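Succinylglutamate desuccinylase/aspartoacylase (Ruegeria sp. TM1040, PDB 3NA6) probably hydrolyses the amide bond of an N-acylated amino acid, as zinc-dependent members of the succinylglutamate desuccinylase/aspartoacylase family do. Local coordinates at residues 158-163 against 206-211; 287-290 against 294-297; 23-28 against 123-128. All blocks are in the same frame, centred on the assembly; numbering follows the deposited sequence.

Contact 1: 158-163 against 206-211; sequences AAHILE and LVTTEL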
loop_
_atom_site.group_PDB
_atom_site.type_symbol
_atom_site.label_atom_id
_atom_site.label_comp_id
_atom_site.label_asym_id
_atom_site.label_seq_id
_atom_site.Cartn_x
_atom_site.Cartn_y
_atom_site.Cartn_z
ATOM N N ALA A 158 -22.509 26.486 -17.348
ATOM C CA ALA A 158 -23.685 25.676 -17.647
ATOM C C ALA A 158 -24.882 26.069 -16.790
ATOM O O ALA A 158 -24.730 26.363 -15.605
ATOM C CB ALA A 158 -23.394 24.199 -17.466
ATOM N N ALA A 159 -26.051 26.068 -17.426
ATOM C CA ALA A 159 -27.364 26.252 -16.791
ATOM C C ALA A 159 -28.230 25.036 -17.142
ATOM O O ALA A 159 -28.102 24.471 -18.261
ATOM C CB ALA A 159 -28.043 27.525 -17.368
ATOM N N HIS A 160 -29.148 24.674 -16.246
ATOM C CA HIS A 160 -29.911 23.456 -16.411
ATOM C C HIS A 160 -31.328 23.679 -16.915
ATOM O O HIS A 160 -31.945 24.709 -16.665
ATOM C CB HIS A 160 -29.916 22.652 -15.118
ATOM C CG HIS A 160 -28.568 22.127 -14.744
ATOM N ND1 HIS A 160 -27.991 22.349 -13.507
ATOM C CD2 HIS A 160 -27.650 21.437 -15.468
ATOM C CE1 HIS A 160 -26.785 21.807 -13.482
ATOM N NE2 HIS A 160 -26.559 21.239 -14.655
ATOM N N ILE A 161 -31.804 22.689 -17.663
ATOM C CA ILE A 161 -33.181 22.581 -18.045
ATOM C C ILE A 161 -33.878 22.008 -16.830
ATOM O O ILE A 161 -33.506 20.922 -16.331
ATOM C CB ILE A 161 -33.361 21.642 -19.237
ATOM C CG1 ILE A 161 -32.677 22.226 -20.489
ATOM C CG2 ILE A 161 -34.866 21.382 -19.492
ATOM C CD1 ILE A 161 -33.277 23.600 -20.971
ATOM N N LEU A 162 -34.864 22.761 -16.338
ATOM C CA LEU A 162 -35.590 22.433 -15.123
ATOM C C LEU A 162 -37.087 22.443 -15.418
ATOM O O LEU A 162 -37.576 23.142 -16.338
ATOM C CB LEU A 162 -35.277 23.489 -14.046
ATOM C CG LEU A 162 -33.807 23.680 -13.655
ATOM C CD1 LEU A 162 -33.634 24.950 -12.861
ATOM C CD2 LEU A 162 -33.274 22.467 -12.850
ATOM N N GLU A 163 -37.818 21.709 -14.594
ATOM C CA GLU A 163 -39.281 21.771 -14.609
ATOM C C GLU A 163 -39.818 23.154 -14.274
ATOM O O GLU A 163 -40.812 23.571 -14.852
ATOM C CB GLU A 163 -39.893 20.784 -13.606
ATOM C CG GLU A 163 -39.625 19.299 -13.891
ATOM C CD GLU A 163 -40.267 18.795 -15.176
ATOM O OE1 GLU A 163 -41.206 19.449 -15.692
ATOM O OE2 GLU A 163 -39.833 17.731 -15.667
ATOM N N LEU A 206 -28.469 28.282 -9.417
ATOM C CA LEU A 206 -27.204 27.611 -9.349
ATOM C C LEU A 206 -26.401 28.004 -10.593
ATOM O O LEU A 206 -26.939 27.986 -11.703
ATOM C CB LEU A 206 -27.370 26.081 -9.313
ATOM C CG LEU A 206 -26.006 25.397 -9.543
ATOM C CD1 LEU A 206 -25.332 25.039 -8.205
ATOM C CD2 LEU A 206 -26.125 24.237 -10.497
ATOM N N VAL A 207 -25.128 28.354 -10.388
ATOM C CA VAL A 207 -24.172 28.630 -11.477
ATOM C C VAL A 207 -23.117 27.541 -11.391
ATOM O O VAL A 207 -22.585 27.253 -10.307
ATOM C CB VAL A 207 -23.553 30.047 -11.282
ATOM C CG1 VAL A 207 -22.285 30.236 -12.093
ATOM C CG2 VAL A 207 -24.594 31.093 -11.596
ATOM N N THR A 208 -22.881 26.851 -12.491
ATOM C CA THR A 208 -21.895 25.791 -12.507
ATOM C C THR A 208 -21.032 25.901 -13.754
ATOM O O THR A 208 -21.384 26.586 -14.720
ATOM C CB THR A 208 -22.510 24.377 -12.314
ATOM O OG1 THR A 208 -21.463 23.417 -12.087
ATOM C CG2 THR A 208 -23.372 23.942 -13.502
ATOM N N THR A 209 -19.873 25.259 -13.704
ATOM C CA THR A 209 -18.903 25.322 -14.786
ATOM C C THR A 209 -18.217 23.984 -15.119
ATOM O O THR A 209 -18.277 22.985 -14.356
ATOM C CB THR A 209 -17.764 26.230 -14.371
ATOM O OG1 THR A 209 -17.017 25.574 -13.344
ATOM C CG2 THR A 209 -18.233 27.559 -13.839
ATOM N N GLU A 210 -17.517 23.994 -16.245
ATOM C CA GLU A 210 -16.391 23.073 -16.500
ATOM C C GLU A 210 -15.305 23.924 -17.133
ATOM O O GLU A 210 -15.449 24.294 -18.282
ATOM C CB GLU A 210 -16.784 21.948 -17.469
ATOM C CG GLU A 210 -17.760 20.911 -16.900
ATOM C CD GLU A 210 -17.118 19.952 -15.907
ATOM O OE1 GLU A 210 -15.916 20.090 -15.627
ATOM O OE2 GLU A 210 -17.816 19.048 -15.419
ATOM N N LEU A 211 -14.249 24.277 -16.397
ATOM C CA LEU A 211 -13.319 25.311 -16.878
ATOM C C LEU A 211 -11.972 24.818 -17.394
ATOM O O LEU A 211 -11.090 25.626 -17.668
ATOM C CB LEU A 211 -13.078 26.369 -15.806
ATOM C CG LEU A 211 -14.310 27.158 -15.369
ATOM C CD1 LEU A 211 -13.892 28.126 -14.259
ATOM C CD2 LEU A 211 -14.974 27.844 -16.547
HETATM O O HOH W 1 -23.790 28.860 -14.513
#

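Contact 2: 287-290 against 294-297; sequences VWSP and GEAP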
loop_
_atom_site.group_PDB
_atom_site.type_symbol
_atom_site.label_atom_id
_atom_site.label_comp_id
_atom_site.label_asym_id
_atom_site.label_seq_id
_atom_site.Cartn_x
_atom_site.Cartn_y
_atom_site.Cartn_z
ATOM N N VAL A 287 -6.339 4.351 -30.470
ATOM C CA VAL A 287 -5.720 3.647 -29.356
ATOM C C VAL A 287 -4.667 2.624 -29.850
ATOM O O VAL A 287 -4.994 1.661 -30.625
ATOM C CB VAL A 287 -6.767 2.971 -28.447
ATOM C CG1 VAL A 287 -6.067 2.399 -27.193
ATOM C CG2 VAL A 287 -7.800 4.012 -27.984
ATOM N N TRP A 288 -3.410 2.860 -29.449
ATOM C CA TRP A 288 -2.271 2.024 -29.869
ATOM C C TRP A 288 -2.011 0.997 -28.765
ATOM O O TRP A 288 -2.259 1.253 -27.595
ATOM C CB TRP A 288 -1.013 2.859 -30.094
ATOM C CG TRP A 288 -1.095 3.833 -31.215
ATOM C CD1 TRP A 288 -1.549 5.130 -31.161
ATOM C CD2 TRP A 288 -0.749 3.587 -32.575
ATOM N NE1 TRP A 288 -1.475 5.705 -32.418
ATOM C CE2 TRP A 288 -1.020 4.770 -33.307
ATOM C CE3 TRP A 288 -0.230 2.479 -33.255
ATOM C CZ2 TRP A 288 -0.774 4.876 -34.684
ATOM C CZ3 TRP A 288 -0.027 2.574 -34.617
ATOM C CH2 TRP A 288 -0.283 3.770 -35.313
ATOM N N SER A 289 -1.513 -0.157 -29.149
ATOM C CA SER A 289 -1.182 -1.216 -28.212
ATOM C C SER A 289 -0.159 -0.728 -27.239
ATOM O O SER A 289 0.904 -0.214 -27.647
ATOM C CB SER A 289 -0.595 -2.442 -28.933
ATOM O OG SER A 289 -0.133 -3.409 -27.996
ATOM N N PRO A 290 -0.433 -0.934 -25.947
ATOM C CA PRO A 290 0.526 -0.631 -24.901
ATOM C C PRO A 290 1.585 -1.691 -24.706
ATOM O O PRO A 290 2.452 -1.511 -23.874
ATOM C CB PRO A 290 -0.347 -0.606 -23.655
ATOM C CG PRO A 290 -1.252 -1.722 -23.868
ATOM C CD PRO A 290 -1.594 -1.665 -25.394
ATOM N N GLY A 294 3.786 -2.843 -34.171
ATOM C CA GLY A 294 3.430 -3.389 -35.480
ATOM C C GLY A 294 1.946 -3.617 -35.667
ATOM O O GLY A 294 1.524 -3.992 -36.749
ATOM N N GLU A 295 1.145 -3.376 -34.635
ATOM C CA GLU A 295 -0.279 -3.677 -34.692
ATOM C C GLU A 295 -1.059 -2.447 -35.169
ATOM O O GLU A 295 -0.775 -1.336 -34.752
ATOM C CB GLU A 295 -0.739 -4.097 -33.293
ATOM C CG GLU A 295 -1.999 -4.926 -33.213
ATOM C CD GLU A 295 -2.254 -5.471 -31.791
ATOM O OE1 GLU A 295 -2.910 -4.786 -30.972
ATOM O OE2 GLU A 295 -1.804 -6.593 -31.506
ATOM N N ALA A 296 -2.056 -2.640 -36.033
ATOM C CA ALA A 296 -2.936 -1.542 -36.415
ATOM C C ALA A 296 -3.654 -1.010 -35.174
ATOM O O ALA A 296 -4.117 -1.782 -34.327
ATOM C CB ALA A 296 -3.969 -1.989 -37.476
ATOM N N PRO A 297 -3.748 0.308 -35.054
ATOM C CA PRO A 297 -4.417 0.934 -33.902
ATOM C C PRO A 297 -5.926 0.789 -33.998
ATOM O O PRO A 297 -6.412 0.511 -35.064
ATOM C CB PRO A 297 -4.028 2.398 -34.037
ATOM C CG PRO A 297 -3.777 2.614 -35.502
ATOM C CD PRO A 297 -3.358 1.289 -36.087
HETATM O O HOH W 2 -1.539 -0.622 -32.127
HETATM O O HOH W 3 -1.768 -5.277 -28.001
#

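Contact 3: 23-28 against 123-128; sequences LKLPYS and TQKIAD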
loop_
_atom_site.group_PDB
_atom_site.type_symbol
_atom_site.label_atom_id
_atom_site.label_comp_id
_atom_site.label_asym_id
_atom_site.label_seq_id
_atom_site.Cartn_x
_atom_site.Cartn_y
_atom_site.Cartn_z
ATOM N N LEU A 23 -14.826 25.042 9.253
ATOM C CA LEU A 23 -15.867 24.140 9.676
ATOM C C LEU A 23 -15.174 22.924 10.317
ATOM O O LEU A 23 -14.487 22.141 9.644
ATOM C CB LEU A 23 -16.695 23.704 8.460
ATOM C CG LEU A 23 -17.330 24.854 7.661
ATOM C CD1 LEU A 23 -18.159 24.313 6.519
ATOM C CD2 LEU A 23 -18.168 25.747 8.541
ATOM N N LYS A 24 -15.308 22.798 11.619
ATOM C CA LYS A 24 -14.736 21.675 12.342
ATOM C C LYS A 24 -15.655 20.465 12.313
ATOM O O LYS A 24 -16.746 20.457 12.902
ATOM C CB LYS A 24 -14.448 22.088 13.778
ATOM C CG LYS A 24 -13.629 21.100 14.614
ATOM C CD LYS A 24 -13.156 21.811 15.935
ATOM C CE LYS A 24 -13.542 21.058 17.198
ATOM N NZ LYS A 24 -14.934 20.500 17.336
ATOM N N LEU A 25 -15.214 19.446 11.600
ATOM C CA LEU A 25 -15.963 18.197 11.498
ATOM C C LEU A 25 -15.205 17.179 12.315
ATOM O O LEU A 25 -14.105 16.787 11.928
ATOM C CB LEU A 25 -16.032 17.797 10.025
ATOM C CG LEU A 25 -16.520 16.430 9.586
ATOM C CD1 LEU A 25 -17.819 16.138 10.262
ATOM C CD2 LEU A 25 -16.625 16.488 8.054
ATOM N N PRO A 26 -15.759 16.756 13.451
ATOM C CA PRO A 26 -15.083 15.720 14.206
ATOM C C PRO A 26 -14.811 14.471 13.390
ATOM O O PRO A 26 -15.664 14.009 12.674
ATOM C CB PRO A 26 -16.051 15.423 15.351
ATOM C CG PRO A 26 -16.892 16.655 15.481
ATOM C CD PRO A 26 -17.043 17.134 14.063
ATOM N N TYR A 27 -13.612 13.925 13.517
ATOM C CA TYR A 27 -13.190 12.746 12.734
ATOM C C TYR A 27 -12.190 11.946 13.572
ATOM O O TYR A 27 -10.997 12.270 13.629
ATOM C CB TYR A 27 -12.616 13.187 11.372
ATOM C CG TYR A 27 -11.956 12.102 10.552
ATOM C CD1 TYR A 27 -12.506 10.829 10.474
ATOM C CD2 TYR A 27 -10.793 12.368 9.826
ATOM C CE1 TYR A 27 -11.890 9.832 9.747
ATOM C CE2 TYR A 27 -10.166 11.376 9.086
ATOM C CZ TYR A 27 -10.719 10.103 9.059
ATOM O OH TYR A 27 -10.109 9.102 8.337
ATOM N N SER A 28 -12.718 10.948 14.282
ATOM C CA SER A 28 -11.913 10.077 15.103
ATOM C C SER A 28 -11.367 8.919 14.259
ATOM O O SER A 28 -12.122 8.258 13.583
ATOM C CB SER A 28 -12.773 9.543 16.230
ATOM O OG SER A 28 -12.027 8.635 16.995
ATOM N N THR A 123 -17.790 12.435 4.083
ATOM C CA THR A 123 -18.345 13.077 2.879
ATOM C C THR A 123 -19.850 13.330 3.024
ATOM O O THR A 123 -20.363 14.363 2.629
ATOM C CB THR A 123 -18.013 12.236 1.623
ATOM O OG1 THR A 123 -16.570 12.156 1.469
ATOM C CG2 THR A 123 -18.609 12.873 0.344
ATOM N N GLN A 124 -20.557 12.371 3.609
ATOM C CA GLN A 124 -21.983 12.504 3.841
ATOM C C GLN A 124 -22.310 13.585 4.863
ATOM O O GLN A 124 -23.322 14.256 4.728
ATOM C CB GLN A 124 -22.581 11.180 4.305
ATOM C CG GLN A 124 -22.529 10.126 3.256
ATOM C CD GLN A 124 -23.146 8.853 3.699
ATOM O OE1 GLN A 124 -22.823 8.307 4.762
ATOM N NE2 GLN A 124 -24.084 8.374 2.906
ATOM N N LYS A 125 -21.487 13.695 5.902
ATOM C CA LYS A 125 -21.621 14.745 6.941
ATOM C C LYS A 125 -21.370 16.159 6.365
ATOM O O LYS A 125 -22.108 17.097 6.679
ATOM C CB LYS A 125 -20.679 14.469 8.119
ATOM C CG LYS A 125 -21.087 13.219 8.972
ATOM C CD LYS A 125 -19.944 12.808 9.878
ATOM C CE LYS A 125 -20.370 12.120 11.132
ATOM N NZ LYS A 125 -19.177 11.531 11.808
ATOM N N ILE A 126 -20.392 16.291 5.467
ATOM C CA ILE A 126 -20.200 17.529 4.705
ATOM C C ILE A 126 -21.474 17.877 3.929
ATOM O O ILE A 126 -21.999 18.996 4.035
ATOM C CB ILE A 126 -18.964 17.473 3.767
ATOM C CG1 ILE A 126 -17.678 17.315 4.583
ATOM C CG2 ILE A 126 -18.845 18.717 2.931
ATOM C CD1 ILE A 126 -16.378 17.065 3.725
ATOM N N ALA A 127 -21.964 16.928 3.143
ATOM C CA ALA A 127 -23.172 17.137 2.357
ATOM C C ALA A 127 -24.358 17.534 3.234
ATOM O O ALA A 127 -25.088 18.483 2.930
ATOM C CB ALA A 127 -23.522 15.876 1.559
ATOM N N ASP A 128 -24.532 16.834 4.337
ATOM C CA ASP A 128 -25.639 17.125 5.237
ATOM C C ASP A 128 -25.575 18.546 5.822
ATOM O O ASP A 128 -26.599 19.195 6.016
ATOM C CB ASP A 128 -25.699 16.101 6.375
ATOM C CG ASP A 128 -26.796 16.408 7.356
ATOM O OD1 ASP A 128 -27.972 16.067 7.063
ATOM O OD2 ASP A 128 -26.480 17.033 8.381
HETATM O O HOH W 4 -18.441 13.820 13.050
HETATM O O HOH W 5 -16.620 11.548 11.347
#

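Contact 1: 158-163 against 206-211
The imidazole of His-160 meets Leu-206 at its edge: CD2 of Leu-206 lies near the ring plane, 3.9 Å from CE1 of His-160. The CG2 methyl of Thr-208 reaches the same ring carbon from an oblique direction, at 4.0 Å from His-160 CE1. ND1, beside CE1 in the ring, is hydrogen-bonded to OE2 of Glu-200, which fixes how the imidazole is turned; Asp-196 of the same helix and Leu-186 of strand 182-186 also touch His-160.

Ala-158 and Thr-208 face each other as an antiparallel hydrogen-bonded pair, in the large mixed sheet of the catalytic domain. Their direct link is the bond from Ala-158 N to Thr-208 O, 2.9 Å and almost straight at 172°. The return link is different. Water 1 accepts from Thr-208 N at 3.0 Å and sits 2.9 Å from Ala-158 O, with geometry that suits donation to it. A departure from a regular ladder fits the 132° between the two short strand directions, far from the 180° of exact antiparallel alignment.

Thr-208 divides its branches by its first torsion, -169°. OG1, anti to the backbone N, bonds to the carbonyl O of Asp-143 in the neighbouring strand, while CG2 is left to face Ala-158, 4.0 Å from its CB. The same Thr-208 side chain touches His-145, which with His-59 and Glu-62 may form an unoccupied metal site, consistent with a zinc enzyme of this family. The chemistry implies that Thr-208 serves two neighbours at once: its hydroxyl bonds to the carbonyl of Asp-143 in one neighbouring strand, and its methyl packs against a histidine whose ND1 is already held by a carboxylate.

Contact 2: 287-290 against 294-297
Pro-297 packs over one face of Trp-288 at the loop end of a beta-hairpin, where strand 283-288 ends and the loop leading to strand 298-301 returns. The apolar part is a CH-pi contact: CB of Pro-297 lies 3.7 Å from the centroid of the six-membered ring of Trp-288 and only 9° off its normal, hence squarely over that face. CG of Pro-297 extends the overlap toward the ring's outer rim, 3.7 Å from CH2 of Trp-288. The indole is further fixed by NE1, which bonds to OE1 of Glu-269, and it packs on Gln-70 of the second subunit. With an alanine here, the proline face would probably lose its cover and Glu-269 its indole N-H partner.

The polar part runs through water. Water 2 accepts from Ser-289 N at 3.0 Å and donates to Glu-295 O at 2.8 Å, spanning the mouth of the loop. The carbonyl of Ser-289 turns instead to another chain, where Tyr-90 OH of the second subunit bonds to it. At the backbone, Val-287 O comes within 3.4 Å of CA of Pro-297.

Contact 3: 23-28 against 123-128
Leu-25 spreads its two methyls over neighbouring residues of the helix, CD1 meeting Lys-125 and CD2 meeting Ile-126. The first torsion of 169° sets CG anti to the backbone N and carries the branch point out toward the helix. CD1 then lies 3.9 Å from Lys-125 CB and about as far from its CD, so it rests against the hydrocarbon part of a lysine whose chain runs obliquely past the leucine. Ile-126 is approached differently: its side chain crosses that of Leu-25 at roughly a right angle, and CG1 stands 3.7 Å from Leu-25 CD2.

This is alpha/beta layering, with helix 122-134 lying on strand 17-26 of the large mixed sheet. The axes of the short segments pass 10.0 Å apart and their directions differ by 139°, leaving room for one layer of side chains between them. Ile-7 and Val-122 add further contacts to Leu-25.

Beyond CG, Lys-125 is extended, and this brings its ammonium group near the carbonyl of Pro-26. NZ is 4.4 Å from Pro-26 O, and two waters join the pair. Water 4 accepts from Lys-125 NZ at 2.7 Å and donates to Pro-26 O; water 5 does the same, 3.0 Å from Pro-26 O. The carbonyl oxygen is thus gripped by two water protons, which the nearby positive charge would probably make stronger donors. Two residues before Pro-26, Lys-24 makes a cation-pi contact with Phe-261 of the third subunit.

From the N terminus, contact 3 comes first, closing a loop of 94 residues between strand 17-26 and helix 122-134. Contact 1 follows, joining strands 156-160 and 205-210 across 42 residues that are nearly half helix. Contact 2 is last and most local, with three residues between its segments. The three lie in series, each closing before the next opens, so none nests or crosses. Contacts 3 and 1 reach the same mixed sheet, the former toward one flank and the latter farther across; their nearest atoms are about 13 Å apart. Contact 2 belongs to a separate four-stranded antiparallel sheet, its centre about 39 Å from that of contact 1.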